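Local coordinates for protein transcriptional regulator, ROK family (Vibrio cholerae O1 biovar eltor, PDB 1Z05) that probably binds DNA as a zinc-containing transcriptional regulator of the ROK family, a homologue of Escherichia coli Mlc, and is linked to carbohydrate metabolism, at residues Glu379-Ile382 against Arg383-Leu387; Leu412-Gln415 against Ala416-Gly420. All coordinates share one frame; numbering follows the deposited sequence. Where two conformers were deposited one is given.

Contact 1 (Glu379-Ile382 against Arg383-Leu387)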
loop_
_atom_site.group_PDB
_atom_site.type_symbol
_atom_site.label_atom_id
_atom_site.label_comp_id
_atom_site.label_asym_id
_atom_site.label_seq_id
_atom_site.Cartn_x
_atom_site.Cartn_y
_atom_site.Cartn_z
ATOM N N GLU A 379 -22.972 -6.903 -6.150
ATOM C CA GLU A 379 -22.761 -7.952 -5.164
ATOM C C GLU A 379 -22.740 -9.361 -5.750
ATOM O O GLU A 379 -21.954 -10.184 -5.305
ATOM C CB GLU A 379 -23.782 -7.852 -4.024
ATOM C CG GLU A 379 -23.566 -6.612 -3.153
ATOM C CD GLU A 379 -24.717 -6.322 -2.184
ATOM O OE1 GLU A 379 -25.718 -7.076 -2.176
ATOM O OE2 GLU A 379 -24.617 -5.325 -1.428
ATOM N N GLN A 380 -23.604 -9.647 -6.721
ATOM C CA GLN A 380 -23.638 -10.988 -7.315
ATOM C C GLN A 380 -22.355 -11.274 -8.094
ATOM O O GLN A 380 -21.854 -12.394 -8.086
ATOM C CB GLN A 380 -24.879 -11.191 -8.191
ATOM C CG GLN A 380 -25.116 -12.647 -8.641
ATOM C CD GLN A 380 -25.242 -13.640 -7.486
ATOM O OE1 GLN A 380 -25.788 -13.323 -6.428
ATOM N NE2 GLN A 380 -24.740 -14.853 -7.695
ATOM N N CYS A 381 -21.818 -10.253 -8.754
ATOM C CA CYS A 381 -20.559 -10.408 -9.473
ATOM C C CYS A 381 -19.338 -10.495 -8.542
ATOM O O CYS A 381 -18.372 -11.181 -8.861
ATOM C CB CYS A 381 -20.400 -9.323 -10.543
ATOM S SG CYS A 381 -21.503 -9.601 -11.970
ATOM N N ILE A 382 -19.391 -9.812 -7.399
ATOM C CA ILE A 382 -18.401 -9.996 -6.328
ATOM C C ILE A 382 -18.378 -11.444 -5.822
ATOM O O ILE A 382 -17.302 -12.028 -5.662
ATOM C CB ILE A 382 -18.630 -9.028 -5.137
ATOM C CG1 ILE A 382 -18.211 -7.599 -5.513
ATOM C CG2 ILE A 382 -17.868 -9.516 -3.887
ATOM C CD1 ILE A 382 -18.672 -6.522 -4.474
ATOM N N ARG A 383 -19.560 -12.023 -5.595
ATOM C CA ARG A 383 -19.672 -13.402 -5.119
ATOM C C ARG A 383 -19.069 -14.397 -6.109
ATOM O O ARG A 383 -18.504 -15.419 -5.719
ATOM C CB ARG A 383 -21.143 -13.765 -4.861
ATOM C CG ARG A 383 -21.735 -13.100 -3.624
ATOM C CD ARG A 383 -23.056 -13.766 -3.237
ATOM N NE ARG A 383 -24.183 -13.227 -3.997
ATOM C CZ ARG A 383 -24.821 -12.095 -3.693
ATOM N NH1 ARG A 383 -24.458 -11.381 -2.633
ATOM N NH2 ARG A 383 -25.830 -11.685 -4.446
ATOM N N GLU A 384 -19.213 -14.091 -7.394
ATOM C CA GLU A 384 -18.827 -15.023 -8.445
ATOM C C GLU A 384 -17.355 -14.888 -8.859
ATOM O O GLU A 384 -16.819 -15.764 -9.537
ATOM C CB GLU A 384 -19.757 -14.853 -9.658
ATOM C CG GLU A 384 -21.174 -15.373 -9.401
ATOM C CD GLU A 384 -22.109 -15.215 -10.590
ATOM O OE1 GLU A 384 -21.665 -14.748 -11.664
ATOM O OE2 GLU A 384 -23.302 -15.560 -10.445
ATOM N N GLN A 385 -16.709 -13.799 -8.438
ATOM C CA GLN A 385 -15.372 -13.469 -8.938
ATOM C C GLN A 385 -14.330 -13.161 -7.859
ATOM O O GLN A 385 -13.257 -12.625 -8.150
ATOM C CB GLN A 385 -15.470 -12.323 -9.942
ATOM C CG GLN A 385 -16.419 -12.640 -11.125
ATOM C CD GLN A 385 -16.614 -11.464 -12.052
ATOM O OE1 GLN A 385 -15.746 -10.598 -12.168
ATOM N NE2 GLN A 385 -17.755 -11.434 -12.734
ATOM N N SER A 386 -14.650 -13.505 -6.618
ATOM C CA SER A 386 -13.711 -13.373 -5.502
ATOM C C SER A 386 -13.975 -14.487 -4.500
ATOM O O SER A 386 -15.057 -15.084 -4.512
ATOM C CB SER A 386 -13.800 -11.977 -4.849
ATOM O OG SER A 386 -15.057 -11.754 -4.222
ATOM N N LEU A 387 -12.973 -14.790 -3.669
ATOM C CA LEU A 387 -13.068 -15.866 -2.684
ATOM C C LEU A 387 -14.208 -15.634 -1.688
ATOM O O LEU A 387 -14.329 -14.538 -1.129
ATOM C CB LEU A 387 -11.750 -16.005 -1.911
ATOM C CG LEU A 387 -10.528 -16.642 -2.582
ATOM C CD1 LEU A 387 -9.269 -16.434 -1.738
ATOM C CD2 LEU A 387 -10.739 -18.110 -2.844
#

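Contact 2 (Leu412-Gln415 against Ala416-Gly420)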
loop_
_atom_site.group_PDB
_atom_site.type_symbol
_atom_site.label_atom_id
_atom_site.label_comp_id
_atom_site.label_asym_id
_atom_site.label_seq_id
_atom_site.Cartn_x
_atom_site.Cartn_y
_atom_site.Cartn_z
ATOM N N LEU A 412 -7.262 15.787 5.114
ATOM C CA LEU A 412 -5.822 16.016 5.006
ATOM C C LEU A 412 -5.300 16.791 6.221
ATOM O O LEU A 412 -4.221 16.505 6.725
ATOM C CB LEU A 412 -5.486 16.822 3.738
ATOM C CG LEU A 412 -5.753 16.204 2.365
ATOM C CD1 LEU A 412 -5.304 17.161 1.274
ATOM C CD2 LEU A 412 -5.030 14.859 2.222
ATOM N N ILE A 413 -6.062 17.792 6.641
ATOM C CA ILE A 413 -5.713 18.646 7.789
ATOM C C ILE A 413 -5.810 17.843 9.090
ATOM O O ILE A 413 -4.895 17.873 9.911
ATOM C CB ILE A 413 -6.613 19.922 7.852
ATOM C CG1 ILE A 413 -6.404 20.813 6.609
ATOM C CG2 ILE A 413 -6.382 20.740 9.146
ATOM C CD1 ILE A 413 -4.951 21.036 6.217
ATOM N N LYS A 414 -6.912 17.121 9.274
ATOM C CA LYS A 414 -7.036 16.278 10.459
ATOM C C LYS A 414 -5.865 15.284 10.563
ATOM O O LYS A 414 -5.262 15.165 11.631
ATOM C CB LYS A 414 -8.406 15.591 10.531
ATOM C CG LYS A 414 -8.510 14.523 11.612
ATOM C CD LYS A 414 -9.779 14.649 12.425
ATOM C CE LYS A 414 -9.528 15.498 13.670
ATOM N NZ LYS A 414 -10.778 15.991 14.310
ATOM N N GLN A 415 -5.530 14.606 9.464
ATOM C CA GLN A 415 -4.432 13.638 9.480
ATOM C C GLN A 415 -3.062 14.291 9.699
ATOM O O GLN A 415 -2.182 13.681 10.312
ATOM C CB GLN A 415 -4.444 12.750 8.224
ATOM C CG GLN A 415 -3.551 11.497 8.307
ATOM C CD GLN A 415 -3.830 10.624 9.532
ATOM O OE1 GLN A 415 -2.924 10.325 10.310
ATOM N NE2 GLN A 415 -5.085 10.214 9.704
ATOM N N ALA A 416 -2.890 15.528 9.226
ATOM C CA ALA A 416 -1.638 16.280 9.471
ATOM C C ALA A 416 -1.485 16.707 10.934
ATOM O O ALA A 416 -0.365 16.847 11.414
ATOM C CB ALA A 416 -1.531 17.506 8.562
ATOM N N LEU A 417 -2.606 16.922 11.623
ATOM C CA LEU A 417 -2.598 17.139 13.084
ATOM C C LEU A 417 -2.174 15.848 13.812
ATOM O O LEU A 417 -1.285 15.867 14.659
ATOM C CB LEU A 417 -3.976 17.606 13.581
ATOM C CG LEU A 417 -4.429 19.015 13.155
ATOM C CD1 LEU A 417 -5.895 19.238 13.434
ATOM C CD2 LEU A 417 -3.608 20.121 13.827
ATOM N N TYR A 418 -2.809 14.738 13.455
ATOM C CA TYR A 418 -2.495 13.426 14.026
ATOM C C TYR A 418 -1.073 12.932 13.701
ATOM O O TYR A 418 -0.465 12.213 14.497
ATOM C CB TYR A 418 -3.516 12.399 13.562
ATOM C CG TYR A 418 -4.911 12.577 14.127
ATOM C CD1 TYR A 418 -5.199 13.564 15.085
ATOM C CD2 TYR A 418 -5.940 11.734 13.722
ATOM C CE1 TYR A 418 -6.488 13.709 15.604
ATOM C CE2 TYR A 418 -7.224 11.865 14.240
ATOM C CZ TYR A 418 -7.491 12.849 15.171
ATOM O OH TYR A 418 -8.769 12.950 15.663
ATOM N N ASP A 419 -0.557 13.294 12.530
ATOM C CA ASP A 419 0.820 12.961 12.182
ATOM C C ASP A 419 1.787 13.893 12.914
ATOM O O ASP A 419 2.982 13.616 12.978
ATOM C CB ASP A 419 1.047 13.025 10.665
ATOM C CG ASP A 419 0.326 11.910 9.905
ATOM O OD1 ASP A 419 -0.173 10.951 10.538
ATOM O OD2 ASP A 419 0.257 11.998 8.658
ATOM N N GLY A 420 1.257 14.991 13.462
ATOM C CA GLY A 420 2.041 15.954 14.238
ATOM C C GLY A 420 2.668 17.048 13.393
ATOM O O GLY A 420 3.164 18.047 13.932
#

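Contact 1 (Glu379-Ile382 against Arg383-Leu387)
Arg383 grips the side-chain amide of Gln380 side-on, one helical turn back near the end of helix 371-385. Its NE and NH2 both donate to Gln380 OE1; the NH2 to OE1 bond is 2.6 Å long, and the oxygen lies at the guanidinium edge, in its plane. Both nitrogens come from the same face of the amide, NE well above the carbonyl plane. The bend at chi3 (-84°) folds the arginine back along the helix and lays one face of its guanidinium over Glu379 O, which sits 3.7 Å from the guanidinium plane, over its centre. The same carbonyl accepts the helical bond from Arg383 N (3.0 Å). Glu379 OE1 stays 4.5 Å from Arg383 NH1, beyond a salt bridge. Arg383 O accepts from Asn283 of the second subunit. Glu384 takes the other end of the glutamine: Gln380 NE2 makes an almost straight hydrogen bond (178°) to Glu384 OE2, 3.2 Å away, meeting the carboxylate from above its plane. Gln385 runs its CB and CG past Cys381 O, and its NE2 lies 4.0 Å from Cys381 CB; Cys381 SG itself is covalently linked to a beta-mercaptoethanol, probably from the crystallisation liquor. With OG set between its own backbone N and carbonyl carbon (chi1 66°), Ser386 turns its hydroxyl back to donate to Ile382 O at 2.7 Å, and His391 ND1 is a further hydrogen-bond partner of OG. Leu387 packs on Cys281 of the second subunit, a zinc ligand there. In the conformer described, Gln380 thus bridges a cation and an anion, its oxygen toward Arg383 and its nitrogen toward Glu384, an amide orientation probably favourable to both charges, though a second conformer argues against rigid holding.

Contact 2 (Leu412-Gln415 against Ala416-Gly420)
Lys414 lays its aliphatic chain across the ring of Tyr418, one turn on in helix 407-418, in a CH-pi contact. Lys414 CG stands 4.2 Å from the ring centroid, over the face but shifted toward the rim. Farther out the lysine follows the ring to its hydroxyl, bringing Lys414 CE to 3.3 Å from Tyr418 OH. Four residues apart, the two project from the same side of the helix; Lys414, with CG anti to the backbone N (chi1 170°), and Tyr418, with CG anti to its carbonyl carbon, lean together. Both polar ends meet Asp49: Lys414 NZ by a salt bridge, Tyr418 OH by a hydrogen bond.

Backbone bonds hold the turn beneath. Ala416 N donates to Leu412 O, Leu417 N to Ile413 O, and Tyr418 N to Lys414 O at 3.1 Å, with an N-H...O angle of 168°. Asp419 N continues the series to Gln415 O (2.8 Å). The carboxylate of Asp419 folds back beside that carbonyl, its CG 3.1 Å from Gln415 O, and OD2 forms a salt bridge with Arg255.

Apolar packing covers another side: Ala416 and Ile413 lie on Phe213 of strand 212-216, and Leu417 on Leu422 and Leu423 of helix 421-428. Gly420 is the first residue to leave helical backbone angles, with positive phi (89°), and is the N-cap of helix 421-428.

Lys414 and Tyr418 therefore present a cation and a hydroxyl together to one carboxylate, whose negative charge would probably be stabilised by both, tying helix 407-418 to helix 35-51.

Contact 1 comes first along the chain, at the end of helix 371-385, and contact 2 follows at the end of helix 407-418. Strand 395-398, at one edge of the mixed sheet that also holds strand 360-364, lies between them in sequence. Their centres are 36 Å apart and their nearest atoms about 26 Å, so neither touches the other. Contact 1 is peripheral and meets the second subunit close to its zinc-binding segment. Contact 2 lies nearer the chain centre, between strand 212-216 of the other five-stranded sheet and helix 35-51 near the N-terminus. One helix end thus serves the dimer interface, the other the joining of parts within one chain.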